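Side-chain contacts in glutamine synthetase (Helicobacter pylori, PDB 5ZLI), which belongs to the glutamine synthetase I beta family, joining a beta-grasp domain to a larger catalytic domain in an assembly of twelve chains: residues 233-238 with 279-284; 296-301 with 401-406; 354-359 with 363-368. One frame throughout, in Å; residues are numbered along the deposited sequence.

Interaction 1 of 3, residues 233-238 with 279-284; sequences VKFGDL and HTHVSV
Phe235 meets His281 across the large mixed sheet of the catalytic domain, in which strand 133-145 pairs with both strand 228-237 and strand 278-286. The alpha carbons of the two residues lie 7.9 Å apart, so side chains rather than backbones make the contact. The CB of Phe235 points toward strand 278-286, and its CG stands beside the backbone N, opposite the carbonyl carbon (chi1 -81°), which sends the far end of the ring toward His281. Phe235 CZ comes to 3.4 Å from His281 CB, and Phe235 CE2 is 3.9 Å from the same CB. The imidazole is met more distantly, with Phe235 CZ 4.0 Å from His281 ND1.

The two side chains run at about a right angle to each other. Their rings meet rim to rim, with centroids 5.9 Å apart and planes at 84°, so neither lies over the face of the other.

Following Phe235, Gly236 is tied by a backbone hydrogen bond to Phe136 of the intervening strand, as His281 is to Gly137. Asp237 is the N-cap of helix 238-258: its OD1 accepts a weak hydrogen bond from Val239 N, while its own N donates to Glu240 OE2. Leu238 begins the helix and packs on Phe136 and Ala118.

On the other side, the CB of His281 points toward Phe235, but the ring beyond it turns off, and NE2 makes a weak hydrogen bond with Glu367 OE1. The chemistry therefore divides along one residue: the CB of His281 gives the phenyl ring an apolar surface, while the polar end of the imidazole is engaged by the next strand.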
loop_
_atom_site.group_PDB
_atom_site.type_symbol
_atom_site.label_atom_id
_atom_site.label_comp_id
_atom_site.label_asym_id
_atom_site.label_seq_id
_atom_site.Cartn_x
_atom_site.Cartn_y
_atom_site.Cartn_z
ATOM N N VAL B 233 42.062 -3.902 30.212
ATOM C CA VAL B 233 42.361 -2.726 31.015
ATOM C C VAL B 233 43.438 -3.089 32.040
ATOM O O VAL B 233 43.657 -4.256 32.374
ATOM C CB VAL B 233 41.091 -2.180 31.704
ATOM C CG1 VAL B 233 40.230 -1.466 30.713
ATOM C CG2 VAL B 233 40.299 -3.308 32.307
ATOM N N LYS B 234 44.146 -2.076 32.516
ATOM C CA LYS B 234 45.187 -2.326 33.501
ATOM C C LYS B 234 44.580 -2.907 34.776
ATOM O O LYS B 234 43.507 -2.484 35.214
ATOM C CB LYS B 234 45.952 -1.030 33.809
ATOM C CG LYS B 234 47.460 -1.225 33.902
ATOM C CD LYS B 234 48.128 -0.211 34.836
ATOM C CE LYS B 234 49.486 -0.718 35.393
ATOM N NZ LYS B 234 49.426 -1.690 36.544
ATOM N N PHE B 235 45.255 -3.921 35.344
ATOM C CA PHE B 235 45.043 -4.341 36.727
ATOM C C PHE B 235 44.808 -3.151 37.636
ATOM O O PHE B 235 45.308 -2.048 37.373
ATOM C CB PHE B 235 46.247 -5.121 37.267
ATOM C CG PHE B 235 46.290 -6.577 36.859
ATOM C CD1 PHE B 235 46.288 -6.954 35.526
ATOM C CD2 PHE B 235 46.378 -7.579 37.836
ATOM C CE1 PHE B 235 46.340 -8.300 35.170
ATOM C CE2 PHE B 235 46.441 -8.916 37.484
ATOM C CZ PHE B 235 46.421 -9.273 36.144
ATOM N N GLY B 236 44.020 -3.365 38.688
ATOM C CA GLY B 236 43.865 -2.374 39.739
ATOM C C GLY B 236 43.585 -3.036 41.073
ATOM O O GLY B 236 43.218 -4.218 41.136
ATOM N N ASP B 237 43.750 -2.249 42.149
ATOM C CA ASP B 237 43.405 -2.730 43.482
ATOM C C ASP B 237 41.893 -2.953 43.575
ATOM O O ASP B 237 41.119 -2.513 42.723
ATOM C CB ASP B 237 43.933 -1.777 44.562
ATOM C CG ASP B 237 43.054 -0.540 44.784
ATOM O OD1 ASP B 237 41.929 -0.681 45.339
ATOM O OD2 ASP B 237 43.524 0.581 44.442
ATOM N N LEU B 238 41.475 -3.635 44.641
ATOM C CA LEU B 238 40.162 -4.265 44.622
ATOM C C LEU B 238 39.076 -3.257 44.296
ATOM O O LEU B 238 38.262 -3.481 43.399
ATOM C CB LEU B 238 39.864 -4.959 45.946
ATOM C CG LEU B 238 38.554 -5.761 45.835
ATOM C CD1 LEU B 238 38.721 -7.114 46.501
ATOM C CD2 LEU B 238 37.297 -5.047 46.340
ATOM N N HIS B 279 36.389 -12.484 32.827
ATOM C CA HIS B 279 37.641 -13.142 33.162
ATOM C C HIS B 279 38.433 -12.242 34.110
ATOM O O HIS B 279 38.924 -11.172 33.731
ATOM C CB HIS B 279 38.404 -13.457 31.879
ATOM C CG HIS B 279 37.663 -14.383 30.969
ATOM N ND1 HIS B 279 36.746 -15.301 31.437
ATOM C CD2 HIS B 279 37.651 -14.492 29.620
ATOM C CE1 HIS B 279 36.227 -15.963 30.418
ATOM N NE2 HIS B 279 36.754 -15.487 29.305
ATOM N N THR B 280 38.511 -12.661 35.363
ATOM C CA THR B 280 39.064 -11.866 36.451
ATOM C C THR B 280 40.431 -12.431 36.828
ATOM O O THR B 280 40.571 -13.637 37.048
ATOM C CB THR B 280 38.084 -11.850 37.639
ATOM O OG1 THR B 280 37.253 -13.005 37.572
ATOM C CG2 THR B 280 37.159 -10.677 37.558
ATOM N N HIS B 281 41.438 -11.569 36.853
ATOM C CA HIS B 281 42.808 -11.944 37.167
ATOM C C HIS B 281 43.179 -11.432 38.558
ATOM O O HIS B 281 43.028 -10.234 38.834
ATOM C CB HIS B 281 43.781 -11.369 36.119
ATOM C CG HIS B 281 43.666 -11.972 34.744
ATOM N ND1 HIS B 281 44.759 -12.116 33.908
ATOM C CD2 HIS B 281 42.603 -12.457 34.055
ATOM C CE1 HIS B 281 44.376 -12.670 32.769
ATOM N NE2 HIS B 281 43.072 -12.889 32.833
ATOM N N VAL B 282 43.683 -12.320 39.431
ATOM C CA VAL B 282 44.053 -11.891 40.783
ATOM C C VAL B 282 45.551 -12.073 41.044
ATOM O O VAL B 282 46.187 -13.000 40.539
ATOM C CB VAL B 282 43.234 -12.642 41.868
ATOM C CG1 VAL B 282 41.749 -12.466 41.653
ATOM C CG2 VAL B 282 43.603 -14.107 41.870
ATOM N N SER B 283 46.115 -11.156 41.823
ATOM C CA SER B 283 47.379 -11.385 42.519
ATOM C C SER B 283 47.282 -10.628 43.836
ATOM O O SER B 283 46.659 -9.559 43.913
ATOM C CB SER B 283 48.653 -10.895 41.780
ATOM O OG SER B 283 48.735 -9.472 41.587
ATOM N N VAL B 284 47.906 -11.178 44.869
ATOM C CA VAL B 284 48.047 -10.491 46.143
ATOM C C VAL B 284 49.520 -10.154 46.313
ATOM O O VAL B 284 50.370 -11.046 46.222
ATOM C CB VAL B 284 47.542 -11.362 47.296
ATOM C CG1 VAL B 284 47.644 -10.603 48.578
ATOM C CG2 VAL B 284 46.132 -11.815 47.021
#

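Interaction 2 of 3, residues 296-301 with 401-406; sequences TYKGLS and AMDINL
Two surface loops of the catalytic domain, one leading into helix 302-313 and the other running from helix 377-393 to helix 411-415, are bridged here by Tyr297 and Lys298 reaching for Ala401 and Asp403. Tyr297 touches with the end of its side chain alone: the OH lies 3.8 Å from Ala401 CB, a plain van der Waals approach. The side chain also packs on Leu305 of helix 302-313.

Lys298 runs alongside this ring. Its CG sits 3.8 Å above one face of the Tyr297 ring, displaced toward the rim, and from there the chain continues fully extended. The two side chains, Lys298 and Asp403, come from opposite directions, and Lys298 NZ ends 3.9 Å from Asp403 OD2, a long salt bridge. The firmer partner of this carboxylate is Ser345, whose OG lies within hydrogen-bonding reach of both Asp403 OD1 and Met402 O; its single proton must be shared between them or serve one at a time. Either way it ties the second loop to strand 341-346.

Ser301 closes the first loop as the N-cap of helix 302-313, its OG hydrogen-bonded to Ala304 N. Further along the second loop, Asn405 packs on Ile70 of the second subunit. With 87 Å² buried in all, this is a sparse loop-to-loop contact at the protein surface, joining the approaches to two helices of the catalytic domain.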
loop_
_atom_site.group_PDB
_atom_site.type_symbol
_atom_site.label_atom_id
_atom_site.label_comp_id
_atom_site.label_asym_id
_atom_site.label_seq_id
_atom_site.Cartn_x
_atom_site.Cartn_y
_atom_site.Cartn_z
ATOM N N THR B 296 56.354 -23.805 44.272
ATOM C CA THR B 296 55.509 -24.933 44.630
ATOM C C THR B 296 54.925 -25.599 43.387
ATOM O O THR B 296 54.881 -26.831 43.294
ATOM C CB THR B 296 54.417 -24.456 45.588
ATOM O OG1 THR B 296 55.008 -23.643 46.618
ATOM C CG2 THR B 296 53.658 -25.635 46.207
ATOM N N TYR B 297 54.517 -24.807 42.402
ATOM C CA TYR B 297 53.881 -25.331 41.186
ATOM C C TYR B 297 54.340 -24.431 40.038
ATOM O O TYR B 297 55.316 -23.679 40.165
ATOM C CB TYR B 297 52.349 -25.420 41.322
ATOM C CG TYR B 297 51.685 -26.260 40.251
ATOM C CD1 TYR B 297 51.953 -27.619 40.151
ATOM C CD2 TYR B 297 50.783 -25.705 39.351
ATOM C CE1 TYR B 297 51.344 -28.400 39.183
ATOM C CE2 TYR B 297 50.172 -26.480 38.376
ATOM C CZ TYR B 297 50.458 -27.823 38.300
ATOM O OH TYR B 297 49.860 -28.600 37.333
ATOM N N LYS B 298 53.645 -24.494 38.909
ATOM C CA LYS B 298 54.045 -23.755 37.708
ATOM C C LYS B 298 54.263 -22.251 37.897
ATOM O O LYS B 298 53.633 -21.433 37.221
ATOM C CB LYS B 298 53.040 -24.021 36.589
ATOM C CG LYS B 298 53.102 -25.475 36.120
ATOM C CD LYS B 298 51.909 -25.861 35.269
ATOM C CE LYS B 298 52.075 -27.258 34.680
ATOM N NZ LYS B 298 50.839 -27.693 33.959
ATOM N N GLY B 299 55.147 -21.875 38.812
ATOM C CA GLY B 299 55.435 -20.483 39.055
ATOM C C GLY B 299 54.530 -19.858 40.080
ATOM O O GLY B 299 54.427 -18.625 40.135
ATOM N N LEU B 300 53.868 -20.669 40.893
ATOM C CA LEU B 300 52.936 -20.172 41.880
ATOM C C LEU B 300 53.370 -20.637 43.257
ATOM O O LEU B 300 53.949 -21.711 43.402
ATOM C CB LEU B 300 51.539 -20.704 41.604
ATOM C CG LEU B 300 50.962 -20.273 40.254
ATOM C CD1 LEU B 300 49.779 -21.183 39.928
ATOM C CD2 LEU B 300 50.591 -18.770 40.190
ATOM N N SER B 301 53.026 -19.861 44.270
ATOM C CA SER B 301 53.457 -20.161 45.622
ATOM C C SER B 301 52.430 -21.000 46.374
ATOM O O SER B 301 51.253 -21.080 46.009
ATOM C CB SER B 301 53.764 -18.858 46.367
ATOM O OG SER B 301 52.685 -17.939 46.314
ATOM N N ALA B 401 45.215 -30.642 39.729
ATOM C CA ALA B 401 44.896 -30.035 38.448
ATOM C C ALA B 401 44.411 -31.103 37.477
ATOM O O ALA B 401 44.826 -32.266 37.540
ATOM C CB ALA B 401 46.121 -29.316 37.886
ATOM N N MET B 402 43.537 -30.698 36.558
ATOM C CA MET B 402 42.994 -31.590 35.532
ATOM C C MET B 402 43.374 -31.073 34.161
ATOM O O MET B 402 42.771 -30.119 33.668
ATOM C CB MET B 402 41.486 -31.756 35.631
ATOM C CG MET B 402 41.045 -32.592 36.784
ATOM S SD MET B 402 39.258 -32.652 36.893
ATOM C CE MET B 402 39.093 -33.866 38.197
ATOM N N ASP B 403 44.373 -31.697 33.556
ATOM C CA ASP B 403 44.850 -31.305 32.235
ATOM C C ASP B 403 44.224 -32.195 31.163
ATOM O O ASP B 403 44.885 -32.955 30.460
ATOM C CB ASP B 403 46.373 -31.332 32.215
ATOM C CG ASP B 403 46.960 -30.503 33.342
ATOM O OD1 ASP B 403 46.143 -29.825 34.005
ATOM O OD2 ASP B 403 48.201 -30.511 33.569
ATOM N N ILE B 404 42.895 -32.160 31.160
ATOM C CA ILE B 404 42.066 -32.782 30.136
ATOM C C ILE B 404 41.167 -31.717 29.488
ATOM O O ILE B 404 41.166 -30.541 29.860
ATOM C CB ILE B 404 41.226 -33.968 30.674
ATOM C CG1 ILE B 404 40.423 -33.579 31.928
ATOM C CG2 ILE B 404 42.111 -35.197 30.905
ATOM C CD1 ILE B 404 38.933 -33.408 31.660
ATOM N N ASN B 405 40.463 -32.140 28.441
ATOM C CA ASN B 405 39.345 -31.377 27.888
ATOM C C ASN B 405 38.151 -31.570 28.816
ATOM O O ASN B 405 37.469 -32.601 28.773
ATOM C CB ASN B 405 39.052 -31.842 26.465
ATOM C CG ASN B 405 37.940 -31.068 25.807
ATOM O OD1 ASN B 405 37.161 -30.388 26.466
ATOM N ND2 ASN B 405 37.871 -31.159 24.483
ATOM N N LEU B 406 37.877 -30.568 29.652
ATOM C CA LEU B 406 36.890 -30.780 30.701
ATOM C C LEU B 406 35.486 -30.977 30.133
ATOM O O LEU B 406 34.700 -31.748 30.697
ATOM C CB LEU B 406 36.940 -29.618 31.694
ATOM C CG LEU B 406 38.096 -29.672 32.710
ATOM C CD1 LEU B 406 39.470 -29.546 32.114
ATOM C CD2 LEU B 406 37.909 -28.636 33.780
#

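Interaction 3 of 3, residues 354-359 with 363-368; sequences RIPYGI and SARFEF
Arg354 and Glu367 form an antiparallel hydrogen-bonded pair in the beta hairpin of strands 351-355 and 366-368. Arg354 N donates to Glu367 O at 2.8 Å with an N-H...O angle of 147°, and Glu367 N returns a bond to Arg354 O at 3.0 Å, so both backbone groups of each residue are satisfied across the strands.

The side chains repeat the pairing on one face of the sheet. With CG placed opposite the backbone N (chi1 163°) and the chain extended to NE, Arg354 brings NH1 to 2.9 Å from Glu367 OE1 in a salt bridge; Glu367 OE2 is as close to this NH1. The carboxylate carbon meets the edge of the guanidinium in its plane, although the two planes are 48° apart. Arg354 NH2 turns to a second acid, forming a salt bridge with Asp74 of the second subunit, and Glu367 OE2 takes a further one from Arg369 NH1.

Around this pair the packing is mixed. Pro356 CA lies above one face of the Arg354 guanidinium, displaced toward its rim, whereas Pro356 CB approaches the Arg365 guanidinium at its edge. Ile355 CG1 meets the edge of the Phe366 ring 4.2 Å away at CD2. Nearer the turn, Ser363 OG lies 3.7 Å from Ile359 C, and Ala364 O accepts a hydrogen bond from Asn290 ND2.

Buried Arg354 thus has acids on two chains as partners, and its guanidinium couples the hairpin to the subunit interface.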
loop_
_atom_site.group_PDB
_atom_site.type_symbol
_atom_site.label_atom_id
_atom_site.label_comp_id
_atom_site.label_asym_id
_atom_site.label_seq_id
_atom_site.Cartn_x
_atom_site.Cartn_y
_atom_site.Cartn_z
ATOM N N ARG B 354 42.356 -20.677 35.555
ATOM C CA ARG B 354 43.316 -20.897 34.496
ATOM C C ARG B 354 44.618 -20.243 34.886
ATOM O O ARG B 354 44.626 -19.112 35.374
ATOM C CB ARG B 354 42.813 -20.335 33.172
ATOM C CG ARG B 354 43.888 -20.173 32.183
ATOM C CD ARG B 354 43.305 -20.107 30.826
ATOM N NE ARG B 354 44.292 -19.558 29.933
ATOM C CZ ARG B 354 44.458 -18.269 29.789
ATOM N NH1 ARG B 354 43.639 -17.454 30.437
ATOM N NH2 ARG B 354 45.391 -17.811 28.970
ATOM N N ILE B 355 45.705 -20.981 34.702
ATOM C CA ILE B 355 47.054 -20.457 34.878
ATOM C C ILE B 355 47.556 -20.013 33.510
ATOM O O ILE B 355 47.746 -20.867 32.623
ATOM C CB ILE B 355 47.978 -21.505 35.495
ATOM C CG1 ILE B 355 47.436 -21.921 36.852
ATOM C CG2 ILE B 355 49.336 -20.940 35.665
ATOM C CD1 ILE B 355 46.525 -23.151 36.789
ATOM N N PRO B 356 47.729 -18.719 33.272
ATOM C CA PRO B 356 48.257 -18.276 31.975
ATOM C C PRO B 356 49.692 -18.734 31.725
ATOM O O PRO B 356 50.463 -19.018 32.647
ATOM C CB PRO B 356 48.170 -16.747 32.064
ATOM C CG PRO B 356 47.067 -16.489 33.094
ATOM C CD PRO B 356 47.216 -17.604 34.090
ATOM N N TYR B 357 50.058 -18.714 30.437
ATOM C CA TYR B 357 51.336 -19.249 29.969
ATOM C C TYR B 357 52.534 -18.447 30.489
ATOM O O TYR B 357 53.490 -19.033 31.013
ATOM C CB TYR B 357 51.346 -19.264 28.441
ATOM C CG TYR B 357 52.744 -19.370 27.901
ATOM C CD1 TYR B 357 53.442 -18.224 27.507
ATOM C CD2 TYR B 357 53.406 -20.588 27.874
ATOM C CE1 TYR B 357 54.737 -18.304 27.060
ATOM C CE2 TYR B 357 54.718 -20.680 27.431
ATOM C CZ TYR B 357 55.374 -19.538 27.017
ATOM O OH TYR B 357 56.675 -19.607 26.560
ATOM N N GLY B 358 52.523 -17.114 30.317
ATOM C CA GLY B 358 53.644 -16.261 30.678
ATOM C C GLY B 358 54.182 -16.491 32.084
ATOM O O GLY B 358 55.328 -16.931 32.235
ATOM N N ILE B 359 53.352 -16.243 33.112
ATOM C CA ILE B 359 53.623 -16.562 34.516
ATOM C C ILE B 359 55.072 -16.287 34.926
ATOM O O ILE B 359 55.766 -17.150 35.471
ATOM C CB ILE B 359 53.182 -18.015 34.811
ATOM C CG1 ILE B 359 53.186 -18.301 36.306
ATOM C CG2 ILE B 359 54.044 -19.059 34.067
ATOM C CD1 ILE B 359 51.850 -18.751 36.780
ATOM N N SER B 363 54.344 -11.213 37.178
ATOM C CA SER B 363 53.039 -11.448 36.582
ATOM C C SER B 363 52.320 -12.668 37.124
ATOM O O SER B 363 51.197 -12.943 36.681
ATOM C CB SER B 363 53.182 -11.617 35.064
ATOM O OG SER B 363 53.684 -12.909 34.766
ATOM N N ALA B 364 52.900 -13.387 38.078
ATOM C CA ALA B 364 52.244 -14.591 38.556
ATOM C C ALA B 364 50.852 -14.244 39.062
ATOM O O ALA B 364 50.657 -13.222 39.730
ATOM C CB ALA B 364 53.077 -15.251 39.642
ATOM N N ARG B 365 49.874 -15.063 38.684
ATOM C CA ARG B 365 48.482 -14.709 38.905
ATOM C C ARG B 365 47.618 -15.893 38.529
ATOM O O ARG B 365 48.046 -16.792 37.801
ATOM C CB ARG B 365 48.068 -13.493 38.067
ATOM C CG ARG B 365 47.341 -13.887 36.793
ATOM C CD ARG B 365 47.518 -12.904 35.687
ATOM N NE ARG B 365 47.908 -13.579 34.455
ATOM C CZ ARG B 365 48.330 -12.938 33.371
ATOM N NH1 ARG B 365 48.404 -11.613 33.396
ATOM N NH2 ARG B 365 48.678 -13.613 32.275
ATOM N N PHE B 366 46.385 -15.870 39.011
ATOM C CA PHE B 366 45.349 -16.734 38.470
ATOM C C PHE B 366 44.406 -15.923 37.588
ATOM O O PHE B 366 44.378 -14.690 37.638
ATOM C CB PHE B 366 44.546 -17.399 39.583
ATOM C CG PHE B 366 45.340 -18.305 40.446
ATOM C CD1 PHE B 366 45.515 -18.024 41.785
ATOM C CD2 PHE B 366 45.868 -19.481 39.937
ATOM C CE1 PHE B 366 46.228 -18.897 42.605
ATOM C CE2 PHE B 366 46.588 -20.356 40.750
ATOM C CZ PHE B 366 46.765 -20.064 42.086
ATOM N N GLU B 367 43.645 -16.627 36.756
ATOM C CA GLU B 367 42.498 -16.044 36.070
ATOM C C GLU B 367 41.264 -16.896 36.343
ATOM O O GLU B 367 41.257 -18.097 36.046
ATOM C CB GLU B 367 42.747 -15.908 34.572
ATOM C CG GLU B 367 41.469 -15.661 33.767
ATOM C CD GLU B 367 41.666 -15.894 32.280
ATOM O OE1 GLU B 367 42.423 -15.116 31.643
ATOM O OE2 GLU B 367 41.117 -16.897 31.769
ATOM N N PHE B 368 40.246 -16.300 36.971
ATOM C CA PHE B 368 38.980 -16.996 37.229
ATOM C C PHE B 368 38.011 -16.726 36.081
ATOM O O PHE B 368 37.623 -15.574 35.840
ATOM C CB PHE B 368 38.378 -16.567 38.565
ATOM C CG PHE B 368 39.338 -16.694 39.712
ATOM C CD1 PHE B 368 39.621 -17.921 40.280
ATOM C CD2 PHE B 368 40.005 -15.579 40.193
ATOM C CE1 PHE B 368 40.530 -18.009 41.331
ATOM C CE2 PHE B 368 40.886 -15.678 41.237
ATOM C CZ PHE B 368 41.158 -16.874 41.799
#

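How the interactions relate
Interactions 1 and 3 share the large mixed sheet, where strands 278-286 and 366-368 are neighbours; their centres are 11 Å apart. Backbone contacts consistent with hydrogen bonds join them, Thr280 O to Phe368 N at 2.7 Å and Val282 N to Phe366 O at 3.1 Å. Interaction 2 lies farther out, its centre 10 Å from that of interaction 3 and 20 Å from that of interaction 1, which it does not touch. Leu300 links it to the hairpin, with CD1 3.4 Å from Phe366 CE2 and CD2 3.6 Å from Ile359 CD1. Interactions 2 and 3 both reach the second subunit, whereas no other chain touches interaction 1.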